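Local coordinates for protein putative monooxygenase (PDB 3MCS) that probably acts as a monooxygenase of the antibiotic biosynthesis monooxygenase family, with two ferredoxin-like domains of the dimeric alpha/beta-barrel type in one chain, at residues N32-M35 / G36-G40. Sequence-based numbering, arbitrary orientation.
Sequences NKTM and GVEQG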
ATOM      1  N   ASN A  32       4.471  12.273   9.672  1.00 40.97           N
ATOM      2  CA  ASN A  32       4.763  12.466  11.101  1.00 42.54           C
ATOM      3  C   ASN A  32       3.723  13.273  11.869  1.00 43.03           C
ATOM      4  O   ASN A  32       3.472  13.001  13.034  1.00 42.22           O
ATOM      5  CB  ASN A  32       6.139  13.124  11.311  1.00 43.29           C
ATOM      6  CG  ASN A  32       7.311  12.177  11.026  1.00 47.64           C
ATOM      7  OD1 ASN A  32       7.170  10.948  11.034  1.00 52.65           O
ATOM      8  ND2 ASN A  32       8.480  12.756  10.801  1.00 42.97           N
ATOM      9  N   LYS A  33       3.122  14.266  11.223  1.00 44.90           N
ATOM     10  CA  LYS A  33       2.146  15.111  11.903  1.00 45.61           C
ATOM     11  C   LYS A  33       0.804  14.411  11.944  1.00 44.04           C
ATOM     12  O   LYS A  33       0.068  14.562  12.905  1.00 43.82           O
ATOM     13  CB  LYS A  33       2.039  16.518  11.275  1.00 46.22           C
ATOM     14  CG  LYS A  33       1.068  17.456  12.054  1.00 51.49           C
ATOM     15  CD  LYS A  33       0.931  18.866  11.427  1.00 65.09           C
ATOM     16  CE  LYS A  33       0.006  19.792  12.249  1.00 67.35           C
ATOM     17  NZ  LYS A  33       0.506  20.069  13.634  1.00 67.00           N
ATOM     18  N   THR A  34       0.504  13.617  10.921  1.00 44.07           N
ATOM     19  CA  THR A  34      -0.763  12.879  10.886  1.00 44.37           C
ATOM     20  C   THR A  34      -0.867  11.814  11.967  1.00 44.50           C
ATOM     21  O   THR A  34      -1.807  11.840  12.775  1.00 46.08           O
ATOM     22  CB  THR A  34      -0.997  12.213   9.518  1.00 43.67           C
ATOM     23  OG1 THR A  34      -1.187  13.231   8.542  1.00 43.05           O
ATOM     24  CG2 THR A  34      -2.231  11.340   9.532  1.00 42.12           C
HETATM   25  N   MSE A  35       0.083  10.877  11.963  1.00 44.79           N
HETATM   26  CA  MSE A  35       0.094   9.767  12.918  1.00 43.30           C
HETATM   27  C   MSE A  35       0.366  10.216  14.354  1.00 44.19           C
HETATM   28  O   MSE A  35      -0.166   9.642  15.302  1.00 45.44           O
HETATM   29  CB  MSE A  35       1.111   8.725  12.497  1.00 42.67           C
HETATM   30  CG  MSE A  35       0.643   7.835  11.376  1.00 45.00           C
HETATM   31 SE   MSE A  35      -0.731   6.655  11.986  0.75 40.15          SE
HETATM   32  CE  MSE A  35       0.131   5.663  13.377  1.00 32.96           C
ATOM     33  N   GLY A  36       1.166  11.255  14.536  1.00 44.58           N
ATOM     34  CA  GLY A  36       1.449  11.715  15.887  1.00 44.07           C
ATOM     35  C   GLY A  36       0.261  12.336  16.617  1.00 44.11           C
ATOM     36  O   GLY A  36       0.160  12.250  17.840  1.00 43.61           O
ATOM     37  N   VAL A  37      -0.664  12.920  15.857  1.00 44.58           N
ATOM     38  CA  VAL A  37      -1.761  13.713  16.412  1.00 42.46           C
ATOM     39  C   VAL A  37      -3.188  13.248  16.132  1.00 41.59           C
ATOM     40  O   VAL A  37      -4.053  13.428  16.969  1.00 40.24           O
ATOM     41  CB  VAL A  37      -1.616  15.166  15.856  1.00 42.52           C
ATOM     42  CG1 VAL A  37      -2.920  15.973  15.947  1.00 43.30           C
ATOM     43  CG2 VAL A  37      -0.430  15.893  16.539  1.00 40.45           C
ATOM     44  N   GLU A  38      -3.444  12.636  14.983  1.00 42.92           N
ATOM     45  CA  GLU A  38      -4.832  12.337  14.590  1.00 44.00           C
ATOM     46  C   GLU A  38      -5.404  10.982  15.030  1.00 42.91           C
ATOM     47  O   GLU A  38      -4.683  10.004  15.205  1.00 43.09           O
ATOM     48  CB  GLU A  38      -4.984  12.526  13.063  1.00 45.36           C
ATOM     49  CG  GLU A  38      -4.568  13.933  12.627  1.00 45.10           C
ATOM     50  CD  GLU A  38      -4.658  14.178  11.143  1.00 46.39           C
ATOM     51  OE1 GLU A  38      -5.208  13.318  10.420  1.00 42.14           O
ATOM     52  OE2 GLU A  38      -4.181  15.254  10.705  1.00 50.97           O
ATOM     53  N   GLN A  39      -6.730  10.966  15.187  1.00 43.33           N
ATOM     54  CA  GLN A  39      -7.489   9.785  15.586  1.00 43.09           C
ATOM     55  C   GLN A  39      -8.035   8.987  14.412  1.00 43.02           C
ATOM     56  O   GLN A  39      -8.420   9.551  13.390  1.00 43.26           O
ATOM     57  CB  GLN A  39      -8.674  10.219  16.432  1.00 42.35           C
ATOM     58  CG  GLN A  39      -8.268  10.857  17.731  1.00 44.22           C
ATOM     59  CD  GLN A  39      -7.623   9.871  18.679  1.00 42.73           C
ATOM     60  OE1 GLN A  39      -7.873   8.667  18.600  1.00 40.46           O
ATOM     61  NE2 GLN A  39      -6.802  10.380  19.595  1.00 38.06           N
ATOM     62  N   GLY A  40      -8.109   7.673  14.593  1.00 43.16           N
ATOM     63  CA  GLY A  40      -8.639   6.770  13.587  1.00 42.61           C
ATOM     64  C   GLY A  40      -7.707   6.465  12.428  1.00 41.46           C
ATOM     65  O   GLY A  40      -8.107   5.808  11.464  1.00 40.72           O
TER
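T34 and E38 meet at the C-terminal end of helix 20-37, where the chain leaves the helix and heads for strand 41-49 of the first dimeric alpha/beta-barrel domain. E38, the first residue with non-helical backbone angles, still gives its N-H to the helix: E38 N lies 2.9 Å from T34 O, nearly in line with the C=O bond, with an N-H...O angle of 158°. Two residues earlier, G36 N bonds to N32 O at 3.3 Å from above the carbonyl plane. Between them, V37 N is held only weakly, shared by K33 O and T34 O, while V37 CB packs over K33 O.

The E38 side chain folds back along the same turn. With CG anti to its own carbonyl carbon (chi1 -56°), CB and CG lie against T34 O, CB at 3.3 Å. The chain then runs extended and brings OE1 to 3.7 Å from T34 CG2, a van der Waals contact between two side chains that cross at a slant. The polar ends find partners beyond this turn: E38 OE1 is hydrogen-bonded to H71 ND1, and T34 OG1 to Y30 O, one turn back. A76 of helix 75-87 touches both T34 and E38, and T34 also reaches V41 and L44.

T34 O thus takes a short, fairly straight bond from E38 N and a weak one from V37 N while the aliphatic part of E38 lies against it; the bond from OE1 to H71 ND1 probably helps to fix the carboxylate and links the end of helix 20-37 to helix 65-73.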